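PDB 3WLA: oxidized polyvinyl alcohol hydrolase from Sphingopyxis, which hydrolyses beta-diketones such as 4,6-nonanedione and cleaves oxidized polyvinyl alcohol in the second step of polyvinyl alcohol degradation. Local coordinates for residues V36-K41 / W62-P67; V51-T56 / R136-M141; T56-N61 / G159-G164; A73-H78 / A294-A299; G79-S84 / R143-K148. All blocks are in the same frame, centred on the assembly; numbering follows the deposited sequence.

All five contacts belong to the alpha/beta-hydrolase fold, with helices on both faces of a mixed central sheet. Contacts 1 and 4 lie on one face: helix 60-65 packs on strand 31-38, and residues 73-78 pack against helix 292-304, their centres about 10 Å apart. Contacts 2 and 5, on the other face, share helix 133-145, their centres about 12 Å apart. Contact 3 sits at the C-terminal ends of strands 47-53 and 155-161, its centre about 10 Å from that of contact 2, with which it shares Thr56 and a sulfate. In sequence, contact 1 closes before contacts 4 and 5 open, whereas the segments of contacts 1, 2 and 3 interweave near Ser162, the probable nucleophile.

Contact 1: residues V36-K41 / W62-P67; sequences VVVPPK and WNLNVP
Val36 and Val38 of strand 31-38 look across at Leu64 of helix 60-65, and the nearest CA atoms, those of Val36 and Leu64, are 8.8 Å apart, so the gap is bridged by side chains alone. This is helix-on-sheet packing in an alpha/beta-hydrolase fold: the short helix follows strand 47-53 and precedes strand 81-85, and here it reaches past the latter to the next strand of the sheet. Leu64 does this with a single branch. Its CG lies anti to the carbonyl carbon (chi1 -71°) and its CD1 continues fully extended (chi2 177°), which points that methyl at the strand, hard against Val36 and more loosely toward Val38. Val36 answers with CG1, and the two side chains slide past each other in opposite directions instead of meeting end on. CG1 of Val36 and CD1 of Leu64 are 3.3 Å apart, tighter than normal van der Waals contact, and CB of Val36 is also close, 3.6 Å from Leu64 CD1. Leu64 also rests on Val82 and Ser84 of the intervening strand 81-85, so it is buried against two adjacent strands. The helix ends immediately afterwards, where Val66 N is bonded to Trp62 O at 2.8 Å. A looser touch completes the group on the strand side: Val38 CG2 approaches the same Leu64 CD1 at 4.3 Å.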
# COMPACT_ATOMS: atom_id res chain seq x y z
N VAL A 36 -9.46 -10.27 7.52
CA VAL A 36 -10.76 -9.89 8.07
C VAL A 36 -11.65 -9.31 6.97
O VAL A 36 -11.26 -8.41 6.25
CB VAL A 36 -10.53 -8.91 9.24
CG1 VAL A 36 -11.83 -8.48 9.86
CG2 VAL A 36 -9.66 -9.58 10.31
N VAL A 37 -12.85 -9.86 6.83
CA VAL A 37 -13.81 -9.42 5.80
C VAL A 37 -14.93 -8.60 6.46
O VAL A 37 -15.54 -9.04 7.44
CB VAL A 37 -14.43 -10.65 5.08
CG1 VAL A 37 -15.54 -10.19 4.06
CG2 VAL A 37 -13.33 -11.38 4.30
N VAL A 38 -15.14 -7.38 5.96
CA VAL A 38 -16.23 -6.49 6.49
C VAL A 38 -17.04 -6.12 5.27
O VAL A 38 -16.73 -5.15 4.59
CB VAL A 38 -15.66 -5.20 7.15
CG1 VAL A 38 -16.79 -4.45 7.89
CG2 VAL A 38 -14.55 -5.55 8.15
N PRO A 39 -18.09 -6.90 4.94
CA PRO A 39 -18.88 -6.56 3.75
C PRO A 39 -19.76 -5.33 3.90
O PRO A 39 -20.10 -4.92 4.99
CB PRO A 39 -19.69 -7.83 3.50
CG PRO A 39 -20.05 -8.25 4.89
CD PRO A 39 -18.71 -8.00 5.69
N PRO A 40 -20.12 -4.70 2.77
CA PRO A 40 -21.00 -3.50 2.81
C PRO A 40 -22.44 -4.03 3.04
O PRO A 40 -22.68 -5.24 2.82
CB PRO A 40 -20.81 -2.93 1.42
CG PRO A 40 -20.65 -4.18 0.58
CD PRO A 40 -19.73 -5.05 1.40
N LYS A 41 -23.37 -3.19 3.48
CA LYS A 41 -24.75 -3.70 3.65
C LYS A 41 -25.41 -4.14 2.32
O LYS A 41 -26.18 -5.09 2.31
CB LYS A 41 -25.65 -2.69 4.39
CG LYS A 41 -25.72 -1.25 3.85
CD LYS A 41 -26.71 -0.39 4.71
CE LYS A 41 -26.39 1.14 4.70
NZ LYS A 41 -25.24 1.55 5.62
N TRP A 62 -6.99 -3.10 14.88
CA TRP A 62 -6.94 -1.69 15.21
C TRP A 62 -7.20 -0.87 13.96
O TRP A 62 -7.99 0.05 14.01
CB TRP A 62 -5.58 -1.26 15.75
CG TRP A 62 -5.13 -2.00 16.97
CD1 TRP A 62 -5.82 -2.98 17.64
CD2 TRP A 62 -3.87 -1.86 17.60
NE1 TRP A 62 -5.03 -3.47 18.66
CE2 TRP A 62 -3.83 -2.80 18.66
CE3 TRP A 62 -2.75 -1.03 17.39
CZ2 TRP A 62 -2.72 -2.92 19.50
CZ3 TRP A 62 -1.63 -1.15 18.24
CH2 TRP A 62 -1.63 -2.09 19.27
N ASN A 63 -6.51 -1.19 12.87
CA ASN A 63 -6.69 -0.46 11.65
C ASN A 63 -8.17 -0.46 11.22
O ASN A 63 -8.65 0.52 10.68
CB ASN A 63 -5.79 -1.10 10.59
CG ASN A 63 -5.96 -0.51 9.22
OD1 ASN A 63 -6.91 -0.86 8.51
ND2 ASN A 63 -5.03 0.38 8.82
N LEU A 64 -8.88 -1.55 11.44
CA LEU A 64 -10.28 -1.66 11.08
C LEU A 64 -11.23 -1.00 12.06
O LEU A 64 -12.26 -0.44 11.64
CB LEU A 64 -10.71 -3.13 11.02
CG LEU A 64 -10.17 -3.92 9.84
CD1 LEU A 64 -10.61 -5.40 9.93
CD2 LEU A 64 -10.73 -3.29 8.58
N ASN A 65 -10.89 -1.05 13.35
CA ASN A 65 -11.86 -0.59 14.35
C ASN A 65 -11.53 0.50 15.30
O ASN A 65 -12.40 0.92 16.08
CB ASN A 65 -12.28 -1.79 15.22
CG ASN A 65 -12.76 -2.94 14.40
OD1 ASN A 65 -12.41 -4.09 14.67
ND2 ASN A 65 -13.54 -2.66 13.40
N VAL A 66 -10.28 0.95 15.31
CA VAL A 66 -9.87 1.94 16.25
C VAL A 66 -9.56 3.20 15.48
O VAL A 66 -8.72 3.18 14.58
CB VAL A 66 -8.62 1.44 16.98
CG1 VAL A 66 -8.12 2.48 17.92
CG2 VAL A 66 -8.98 0.11 17.71
N PRO A 67 -10.23 4.30 15.83
CA PRO A 67 -10.02 5.58 15.17
C PRO A 67 -8.61 6.00 15.04
O PRO A 67 -8.23 6.45 13.97
CB PRO A 67 -10.83 6.54 16.00
CG PRO A 67 -11.99 5.71 16.40
CD PRO A 67 -11.36 4.40 16.79

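Contact 2: residues V51-T56 / R136-M141; sequences VPMVGT and RFLEAM. With SO4 (sulfate ion), chain D.
The apolar layer between strand 47-53 and helix 133-145, close to the probable active site, is built here from Val51 and Met53 on one side and Leu138 and Met141 on the other. Val51 and Met141 reach toward each other tip to tip, Val51 CG1 lying 3.6 Å from Met141 CE. The methionine chain leaves the helix with CG anti to the backbone N and bends only at its last torsion (chi3 75°), which swings the methyl onto the valine. Met53 instead crosses Leu138 at a slant, its SD 3.9 Å from Leu138 CD1 and 4.1 Å from Leu138 CD2, so the sulfur rests against both branches. The fold is that of an alpha/beta hydrolase: the helix lies across one face of the central sheet and strand 47-53 runs inside it, beside strand 155-161, which leads to Ser162, the probable nucleophile. Met53 also packs on Met167 and Thr168 of helix 163-174, and its side chain is about 9 Å from that of Ser162. Beyond Met53 the chain turns out of the sheet to Thr56, whose backbone N donates to sulfate O1 at 2.8 Å (N-H...O 159°) and more weakly to sulfate O2 at 3.0 Å.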
# COMPACT_ATOMS: atom_id res chain seq x y z
N VAL A 51 -8.64 -2.58 0.54
CA VAL A 51 -7.80 -3.55 1.26
C VAL A 51 -6.74 -2.75 2.03
O VAL A 51 -5.63 -2.50 1.54
CB VAL A 51 -7.14 -4.54 0.24
CG1 VAL A 51 -6.19 -5.49 0.96
CG2 VAL A 51 -8.22 -5.33 -0.48
N PRO A 52 -7.09 -2.29 3.25
CA PRO A 52 -6.16 -1.51 4.06
C PRO A 52 -5.15 -2.38 4.81
O PRO A 52 -5.54 -3.36 5.41
CB PRO A 52 -7.11 -0.77 5.03
CG PRO A 52 -8.17 -1.83 5.30
CD PRO A 52 -8.41 -2.40 3.89
N MET A 53 -3.88 -1.97 4.82
CA MET A 53 -2.81 -2.73 5.48
C MET A 53 -2.08 -1.96 6.53
O MET A 53 -1.70 -0.77 6.31
CB MET A 53 -1.75 -3.17 4.45
CG MET A 53 -2.28 -4.26 3.57
SD MET A 53 -1.15 -4.83 2.33
CE MET A 53 -1.10 -3.21 1.23
N VAL A 54 -1.87 -2.63 7.69
CA VAL A 54 -1.12 -2.04 8.79
C VAL A 54 0.37 -2.08 8.43
O VAL A 54 0.78 -2.74 7.48
CB VAL A 54 -1.23 -2.85 10.13
CG1 VAL A 54 -2.61 -2.64 10.77
CG2 VAL A 54 -1.06 -4.34 9.84
N GLY A 55 1.14 -1.42 9.27
CA GLY A 55 2.56 -1.36 9.14
C GLY A 55 3.29 -2.28 10.11
O GLY A 55 3.06 -3.49 10.18
N THR A 56 4.17 -1.70 10.89
CA THR A 56 4.99 -2.54 11.75
C THR A 56 4.43 -2.84 13.13
O THR A 56 4.59 -3.98 13.65
CB THR A 56 6.36 -1.88 11.99
OG1 THR A 56 6.96 -1.51 10.73
CG2 THR A 56 7.25 -2.82 12.90
N ARG A 136 1.06 -12.09 -4.02
CA ARG A 136 0.17 -13.13 -4.54
C ARG A 136 -1.00 -13.41 -3.60
O ARG A 136 -2.12 -13.66 -4.05
CB ARG A 136 0.96 -14.42 -4.81
CG ARG A 136 1.75 -14.32 -6.16
CD ARG A 136 2.60 -15.56 -6.44
NE ARG A 136 3.61 -15.86 -5.43
CZ ARG A 136 4.90 -15.55 -5.57
NH1 ARG A 136 5.35 -14.92 -6.67
NH2 ARG A 136 5.75 -15.89 -4.61
N PHE A 137 -0.71 -13.36 -2.31
CA PHE A 137 -1.74 -13.56 -1.31
C PHE A 137 -2.83 -12.51 -1.43
O PHE A 137 -4.05 -12.85 -1.50
CB PHE A 137 -1.14 -13.49 0.09
CG PHE A 137 -2.19 -13.46 1.17
CD1 PHE A 137 -3.23 -14.40 1.18
CD2 PHE A 137 -2.14 -12.50 2.21
CE1 PHE A 137 -4.21 -14.41 2.18
CE2 PHE A 137 -3.11 -12.50 3.23
CZ PHE A 137 -4.15 -13.46 3.21
N LEU A 138 -2.43 -11.22 -1.44
CA LEU A 138 -3.39 -10.15 -1.53
C LEU A 138 -4.32 -10.37 -2.73
O LEU A 138 -5.52 -10.24 -2.59
CB LEU A 138 -2.67 -8.77 -1.63
CG LEU A 138 -1.81 -8.51 -0.38
CD1 LEU A 138 -0.91 -7.37 -0.67
CD2 LEU A 138 -2.65 -8.33 0.92
N GLU A 139 -3.78 -10.71 -3.90
CA GLU A 139 -4.69 -10.90 -5.04
C GLU A 139 -5.65 -12.10 -4.87
O GLU A 139 -6.84 -12.00 -5.15
CB GLU A 139 -3.90 -11.09 -6.33
CG GLU A 139 -4.79 -11.34 -7.56
CD GLU A 139 -4.01 -11.60 -8.81
OE1 GLU A 139 -2.86 -11.12 -8.95
OE2 GLU A 139 -4.57 -12.31 -9.68
N ALA A 140 -5.10 -13.23 -4.42
CA ALA A 140 -5.84 -14.47 -4.21
C ALA A 140 -6.93 -14.26 -3.19
O ALA A 140 -8.08 -14.77 -3.34
CB ALA A 140 -4.88 -15.55 -3.75
N MET A 141 -6.59 -13.52 -2.13
CA MET A 141 -7.55 -13.19 -1.09
C MET A 141 -8.80 -12.48 -1.68
O MET A 141 -9.94 -12.88 -1.44
CB MET A 141 -6.89 -12.26 -0.08
CG MET A 141 -7.80 -11.76 1.01
SD MET A 141 -6.91 -10.52 2.10
CE MET A 141 -6.92 -9.06 1.00
S SO4 D . 4.55 1.56 11.92
O1 SO4 D . 5.09 0.92 10.72
O2 SO4 D . 3.46 0.72 12.49
O3 SO4 D . 5.58 1.64 12.93
O4 SO4 D . 4.04 2.91 11.65

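Contact 3: residues T56-N61 / G159-G164; sequences TVEATN and GGISAG. With SO4 (sulfate ion), chain D.
Two thin van der Waals touches, each of an oxygen on a methyl, join Thr56 and Glu58 to Ala163 and Ile161, while a bound sulfate supplies the stronger polar link. Thr56 OG1 lies 4.2 Å from Ala163 CB, and Glu58 crosses Ile161 at about a right angle with OE1 3.8 Å from Ile161 CG2. The carboxylate merely passes that methyl; its other oxygen, OE2, is hydrogen-bonded to Ser69. The hydrogen bonds run through the sulfate, probably a guest from the crystallisation liquor. Val57 N meets sulfate O2 at 2.9 Å in a nearly straight bond (172°). Ser162 OG, set anti to its backbone nitrogen, is thereby turned to sulfate O1, 2.6 Å away, and Thr56 OG1 donates to the same oxygen at 3.1 Å; with the amide of Thr56, three groups grip O1. Thr56 OG1 additionally accepts from Trp111 NE1, which helps to fix its rotation. The strained backbone of Ser162 (phi 57°, psi -122°) and the sequence Gly160-Ile161-Ser162-Ala163-Gly164 are consistent with a GxSxG nucleophile elbow, and Gly164 N closes the turn on Ile161 O at 2.8 Å. Ser162, assigned to the charge relay by similarity, is also bonded to His285 NE2, and the anion bound by backbone amides beside it is consistent with an oxyanion site like those of related hydrolases. The turn joins the end of strand 155-161 to the start of helix 163-174, while residues 56-59 lead from the neighbouring strand 47-53 into helix 60-65.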
# COMPACT_ATOMS: atom_id res chain seq x y z
N THR A 56 4.17 -1.70 10.89
CA THR A 56 4.99 -2.54 11.75
C THR A 56 4.43 -2.84 13.13
O THR A 56 4.59 -3.98 13.65
CB THR A 56 6.36 -1.88 11.99
OG1 THR A 56 6.96 -1.51 10.73
CG2 THR A 56 7.25 -2.82 12.90
N VAL A 57 3.76 -1.85 13.73
CA VAL A 57 3.30 -2.04 15.11
C VAL A 57 1.80 -2.02 15.41
O VAL A 57 1.40 -2.22 16.56
CB VAL A 57 4.02 -1.07 16.07
CG1 VAL A 57 5.56 -1.24 15.88
CG2 VAL A 57 3.61 0.35 15.81
N GLU A 58 0.95 -1.81 14.41
CA GLU A 58 -0.49 -1.80 14.72
C GLU A 58 -1.13 -3.11 14.30
O GLU A 58 -0.76 -3.73 13.29
CB GLU A 58 -1.17 -0.64 13.99
CG GLU A 58 -0.61 0.73 14.43
CD GLU A 58 -1.21 1.85 13.59
OE1 GLU A 58 -0.86 1.89 12.39
OE2 GLU A 58 -2.01 2.65 14.13
N ALA A 59 -2.13 -3.54 15.06
CA ALA A 59 -2.81 -4.82 14.77
C ALA A 59 -3.82 -4.59 13.65
O ALA A 59 -4.39 -3.48 13.59
CB ALA A 59 -3.62 -5.30 16.03
N THR A 60 -4.10 -5.62 12.86
CA THR A 60 -5.10 -5.52 11.78
C THR A 60 -6.45 -5.03 12.33
O THR A 60 -7.12 -4.15 11.71
CB THR A 60 -5.25 -6.85 11.04
OG1 THR A 60 -4.06 -7.08 10.28
CG2 THR A 60 -6.51 -6.88 10.05
N ASN A 61 -6.87 -5.56 13.47
CA ASN A 61 -8.14 -5.12 14.02
C ASN A 61 -8.14 -3.64 14.46
O ASN A 61 -9.18 -3.00 14.43
CB ASN A 61 -8.57 -6.02 15.17
CG ASN A 61 -9.23 -7.28 14.68
OD1 ASN A 61 -9.62 -7.39 13.52
ND2 ASN A 61 -9.39 -8.25 15.59
N GLY A 159 -4.26 -0.28 0.03
CA GLY A 159 -3.59 0.83 0.67
C GLY A 159 -3.04 0.41 2.00
O GLY A 159 -3.29 -0.72 2.47
N GLY A 160 -2.29 1.32 2.61
CA GLY A 160 -1.67 1.02 3.87
C GLY A 160 -0.82 2.13 4.40
O GLY A 160 -0.50 3.09 3.68
N ILE A 161 -0.45 1.97 5.67
CA ILE A 161 0.39 2.92 6.38
C ILE A 161 1.78 2.30 6.62
O ILE A 161 1.89 1.11 6.95
CB ILE A 161 -0.30 3.31 7.71
CG1 ILE A 161 0.62 4.21 8.54
CG2 ILE A 161 -0.62 2.02 8.58
CD1 ILE A 161 1.12 5.55 7.83
N SER A 162 2.84 3.07 6.37
CA SER A 162 4.21 2.61 6.65
C SER A 162 4.58 1.30 5.91
O SER A 162 4.53 1.28 4.68
CB SER A 162 4.36 2.48 8.19
OG SER A 162 5.73 2.33 8.59
N ALA A 163 4.98 0.22 6.59
CA ALA A 163 5.28 -1.02 5.84
C ALA A 163 4.06 -1.40 4.95
O ALA A 163 4.22 -1.92 3.86
CB ALA A 163 5.62 -2.19 6.84
N GLY A 164 2.85 -1.09 5.42
CA GLY A 164 1.68 -1.39 4.60
C GLY A 164 1.61 -0.50 3.35
O GLY A 164 1.07 -0.89 2.34
S SO4 D . 4.55 1.56 11.92
O1 SO4 D . 5.09 0.92 10.72
O2 SO4 D . 3.46 0.72 12.49
O3 SO4 D . 5.58 1.64 12.93
O4 SO4 D . 4.04 2.91 11.65

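Contact 4: residues A73-H78 / A294-A299; sequences AKLAEH and AFNLWA
Leu297 swings its CG anti to the backbone N (chi1 177°) and His78 holds its ring carbon anti to the carbonyl carbon (chi1 -60°), torsions that set one leucine methyl over the imidazole and the other beside its root. The two side chains cross at about a right angle. Leu297 CD2 stands over one face of the ring in a CH-pi contact, 3.9 Å from the His78 ring centroid and 19° off the ring normal, while Leu297 CD1 is 3.7 Å from His78 CG at the root of the ring. The two branches thus run from CB and CG of His78 to the ND1 and CE1 atoms of its ring. Leu75 packs deeper. Its CD1 rests on the helix backbone, 3.8 Å from Leu297 CA, and lies 4.1 Å from Leu297 CD1; its CD2 meets Asn296 CB at 3.9 Å, again nearly at right angles. The asparagine contributes its CB here, while its amide is engaged with Trp287 NE1 through OD1 and, weakly, with Gly70 O through ND2. Burial therefore grades from Leu75 inside to His78, which is exposed. Helix 292-304 follows strand 274-280 and packs on the central sheet of the alpha/beta-hydrolase fold, with Phe295 and Ala299 touching Met183 of strand 181-185. Residues 73-78 lie between helix 60-65 and strand 81-85, so the contact joins an early crossover to a late helix on the same face of the sheet.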
# COMPACT_ATOMS: atom_id res chain seq x y z
N ALA A 73 -12.92 0.03 8.93
CA ALA A 73 -14.15 -0.73 8.75
C ALA A 73 -15.32 0.22 8.42
O ALA A 73 -16.35 -0.20 7.89
CB ALA A 73 -14.50 -1.56 10.06
N LYS A 74 -15.17 1.48 8.76
CA LYS A 74 -16.23 2.45 8.54
C LYS A 74 -16.58 2.59 7.04
O LYS A 74 -17.73 2.91 6.70
CB LYS A 74 -15.81 3.79 9.14
CG LYS A 74 -16.80 4.94 9.04
CD LYS A 74 -17.98 4.79 9.97
CE LYS A 74 -18.87 6.05 9.89
NZ LYS A 74 -18.04 7.30 9.97
N LEU A 75 -15.61 2.32 6.17
CA LEU A 75 -15.87 2.43 4.75
C LEU A 75 -16.97 1.44 4.30
O LEU A 75 -17.64 1.68 3.30
CB LEU A 75 -14.60 2.22 3.95
CG LEU A 75 -13.59 3.36 3.80
CD1 LEU A 75 -14.32 4.63 3.37
CD2 LEU A 75 -12.81 3.59 5.05
N ALA A 76 -17.16 0.34 5.02
CA ALA A 76 -18.20 -0.59 4.67
C ALA A 76 -19.59 0.07 4.83
O ALA A 76 -20.55 -0.38 4.24
CB ALA A 76 -18.14 -1.82 5.53
N GLU A 77 -19.68 1.12 5.64
CA GLU A 77 -20.95 1.82 5.82
C GLU A 77 -21.30 2.66 4.57
O GLU A 77 -22.44 3.09 4.41
CB GLU A 77 -20.89 2.72 7.05
CG GLU A 77 -20.95 1.97 8.33
CD GLU A 77 -20.78 2.85 9.57
OE1 GLU A 77 -21.00 4.09 9.52
OE2 GLU A 77 -20.45 2.28 10.64
N HIS A 78 -20.32 2.83 3.68
CA HIS A 78 -20.48 3.64 2.49
C HIS A 78 -20.42 2.84 1.18
O HIS A 78 -20.14 3.39 0.11
CB HIS A 78 -19.43 4.74 2.47
CG HIS A 78 -19.49 5.65 3.65
ND1 HIS A 78 -20.32 6.76 3.68
CD2 HIS A 78 -18.91 5.58 4.86
CE1 HIS A 78 -20.24 7.32 4.88
NE2 HIS A 78 -19.39 6.62 5.62
N ALA A 294 -13.51 11.36 7.29
CA ALA A 294 -13.80 12.10 6.09
C ALA A 294 -12.70 11.91 5.04
O ALA A 294 -12.99 11.76 3.86
CB ALA A 294 -13.95 13.58 6.43
N PHE A 295 -11.44 11.93 5.48
CA PHE A 295 -10.32 11.74 4.58
C PHE A 295 -10.37 10.37 3.91
O PHE A 295 -10.23 10.25 2.66
CB PHE A 295 -8.98 11.88 5.30
CG PHE A 295 -7.83 11.59 4.40
CD1 PHE A 295 -7.46 12.49 3.40
CD2 PHE A 295 -7.20 10.35 4.42
CE1 PHE A 295 -6.50 12.16 2.43
CE2 PHE A 295 -6.25 9.99 3.47
CZ PHE A 295 -5.89 10.88 2.46
N ASN A 296 -10.56 9.33 4.72
CA ASN A 296 -10.61 7.99 4.18
C ASN A 296 -11.70 7.87 3.10
O ASN A 296 -11.46 7.31 2.04
CB ASN A 296 -10.93 6.96 5.26
CG ASN A 296 -9.78 6.76 6.29
OD1 ASN A 296 -8.63 7.09 6.05
ND2 ASN A 296 -10.14 6.22 7.43
N LEU A 297 -12.88 8.38 3.40
CA LEU A 297 -14.00 8.30 2.44
C LEU A 297 -13.74 9.18 1.20
O LEU A 297 -14.10 8.79 0.11
CB LEU A 297 -15.29 8.75 3.08
CG LEU A 297 -16.50 8.76 2.13
CD1 LEU A 297 -16.84 7.31 1.66
CD2 LEU A 297 -17.70 9.37 2.92
N TRP A 298 -13.10 10.33 1.38
CA TRP A 298 -12.76 11.18 0.28
C TRP A 298 -11.80 10.46 -0.61
O TRP A 298 -11.98 10.41 -1.84
CB TRP A 298 -12.10 12.48 0.75
CG TRP A 298 -11.52 13.27 -0.41
CD1 TRP A 298 -12.22 14.08 -1.31
CD2 TRP A 298 -10.17 13.24 -0.88
NE1 TRP A 298 -11.36 14.53 -2.28
CE2 TRP A 298 -10.10 14.02 -2.04
CE3 TRP A 298 -9.00 12.61 -0.42
CZ2 TRP A 298 -8.90 14.20 -2.77
CZ3 TRP A 298 -7.81 12.78 -1.14
CH2 TRP A 298 -7.77 13.57 -2.30
N ALA A 299 -10.78 9.87 -0.00
CA ALA A 299 -9.75 9.19 -0.79
C ALA A 299 -10.33 8.00 -1.57
O ALA A 299 -10.04 7.82 -2.77
CB ALA A 299 -8.60 8.71 0.13

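Contact 5: residues G79-S84 / R143-K148; sequences GYMVIS and RCVGTK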
# COMPACT_ATOMS: atom_id res chain seq x y z
N GLY A 79 -20.63 1.54 1.29
CA GLY A 79 -20.69 0.70 0.12
C GLY A 79 -19.46 -0.06 -0.29
O GLY A 79 -19.49 -0.78 -1.27
N TYR A 80 -18.38 0.13 0.46
CA TYR A 80 -17.14 -0.58 0.12
C TYR A 80 -17.02 -1.92 0.82
O TYR A 80 -17.39 -2.05 2.01
CB TYR A 80 -15.95 0.24 0.58
CG TYR A 80 -15.81 1.47 -0.21
CD1 TYR A 80 -15.12 1.43 -1.41
CD2 TYR A 80 -16.42 2.65 0.18
CE1 TYR A 80 -15.04 2.57 -2.23
CE2 TYR A 80 -16.35 3.77 -0.63
CZ TYR A 80 -15.66 3.71 -1.84
OH TYR A 80 -15.62 4.81 -2.69
N MET A 81 -16.53 -2.92 0.08
CA MET A 81 -16.21 -4.20 0.71
C MET A 81 -14.78 -3.95 1.28
O MET A 81 -13.87 -3.60 0.51
CB MET A 81 -16.14 -5.30 -0.34
CG MET A 81 -15.31 -6.49 0.10
SD MET A 81 -15.92 -7.33 1.59
CE MET A 81 -17.04 -8.54 0.79
N VAL A 82 -14.59 -4.09 2.59
CA VAL A 82 -13.25 -3.86 3.19
C VAL A 82 -12.63 -5.23 3.58
O VAL A 82 -13.26 -6.03 4.29
CB VAL A 82 -13.41 -2.98 4.47
CG1 VAL A 82 -12.03 -2.62 5.13
CG2 VAL A 82 -14.15 -1.70 4.08
N ILE A 83 -11.43 -5.53 3.06
CA ILE A 83 -10.76 -6.79 3.42
C ILE A 83 -9.36 -6.40 3.95
O ILE A 83 -8.56 -5.81 3.23
CB ILE A 83 -10.60 -7.72 2.19
CG1 ILE A 83 -11.92 -7.93 1.49
CG2 ILE A 83 -10.03 -9.11 2.62
CD1 ILE A 83 -11.74 -8.49 0.10
N SER A 84 -9.07 -6.67 5.23
CA SER A 84 -7.75 -6.32 5.76
C SER A 84 -6.99 -7.63 6.00
O SER A 84 -7.49 -8.50 6.76
CB SER A 84 -7.89 -5.55 7.06
OG SER A 84 -6.63 -4.97 7.44
N ARG A 143 -9.67 -12.20 -4.88
CA ARG A 143 -10.37 -13.10 -5.83
C ARG A 143 -11.27 -14.11 -5.10
O ARG A 143 -12.35 -14.44 -5.60
CB ARG A 143 -9.36 -13.85 -6.70
CG ARG A 143 -8.89 -13.07 -7.90
CD ARG A 143 -8.00 -13.94 -8.74
NE ARG A 143 -7.26 -13.13 -9.70
CZ ARG A 143 -7.79 -12.54 -10.77
NH1 ARG A 143 -9.08 -12.67 -11.04
NH2 ARG A 143 -7.02 -11.79 -11.55
N CYS A 144 -10.87 -14.57 -3.93
CA CYS A 144 -11.69 -15.53 -3.18
C CYS A 144 -12.92 -14.90 -2.54
O CYS A 144 -14.01 -15.45 -2.63
CB CYS A 144 -10.86 -16.26 -2.11
SG CYS A 144 -11.80 -17.42 -1.02
N VAL A 145 -12.77 -13.74 -1.91
CA VAL A 145 -13.94 -13.10 -1.29
C VAL A 145 -15.00 -12.88 -2.37
O VAL A 145 -16.21 -13.00 -2.12
CB VAL A 145 -13.54 -11.75 -0.63
CG1 VAL A 145 -14.78 -11.00 -0.15
CG2 VAL A 145 -12.63 -11.99 0.55
N GLY A 146 -14.52 -12.55 -3.56
CA GLY A 146 -15.39 -12.30 -4.71
C GLY A 146 -16.29 -13.49 -5.11
O GLY A 146 -17.11 -13.35 -6.02
N THR A 147 -16.15 -14.64 -4.46
CA THR A 147 -17.02 -15.77 -4.82
C THR A 147 -18.25 -15.77 -3.92
O THR A 147 -19.24 -16.43 -4.23
CB THR A 147 -16.33 -17.16 -4.66
OG1 THR A 147 -15.99 -17.36 -3.28
CG2 THR A 147 -15.10 -17.28 -5.54
N LYS A 148 -18.21 -15.05 -2.81
CA LYS A 148 -19.35 -15.02 -1.92
C LYS A 148 -20.07 -13.66 -1.92
O LYS A 148 -21.26 -13.60 -1.66
CB LYS A 148 -18.92 -15.45 -0.52
CG LYS A 148 -20.02 -15.36 0.49
CD LYS A 148 -19.74 -16.16 1.77
CE LYS A 148 -20.90 -15.93 2.79
NZ LYS A 148 -20.63 -16.44 4.18
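Helix-to-sheet packing at the C-terminal end of helix 133-145 brings Val145 onto the tips of Met81 and Ile83 of strand 81-85, on one face of the central sheet of the alpha/beta-hydrolase fold. The two methyls of Val145 divide the work. CG1, anti to the backbone N (chi1 173°), meets Met81 CE at 3.5 Å, somewhat tighter than usual for two carbons; CG2 meets Ile83 CD1 at 3.6 Å, and Val145 CB is 3.8 Å from the same Ile83 atom. Both encounters are tip to tip, with each strand residue extending its terminal methyl. Met81 does so through a chain folded at chi2 and chi3, whereas Ile83 extends CD1 with a nearly straight chi2 (164°). Phe35 and Val37 of the adjoining strand 31-38 also touch Val145, closing the group from that side. Nearby, Cys144 O accepts twice from Thr147, from its N at 2.9 Å and from its OG1 at 2.8 Å, the hydroxyl almost in line with the carbonyl bond (161°). Cys144 is also disulfide-bonded to Cys12, which ties the N-terminal region of the chain to this helix end. The attachment across the two segments is thus apolar, resting on dispersion and on the burial of methyl groups; the polar and covalent bonds of Cys144 go to Thr147 and Cys12.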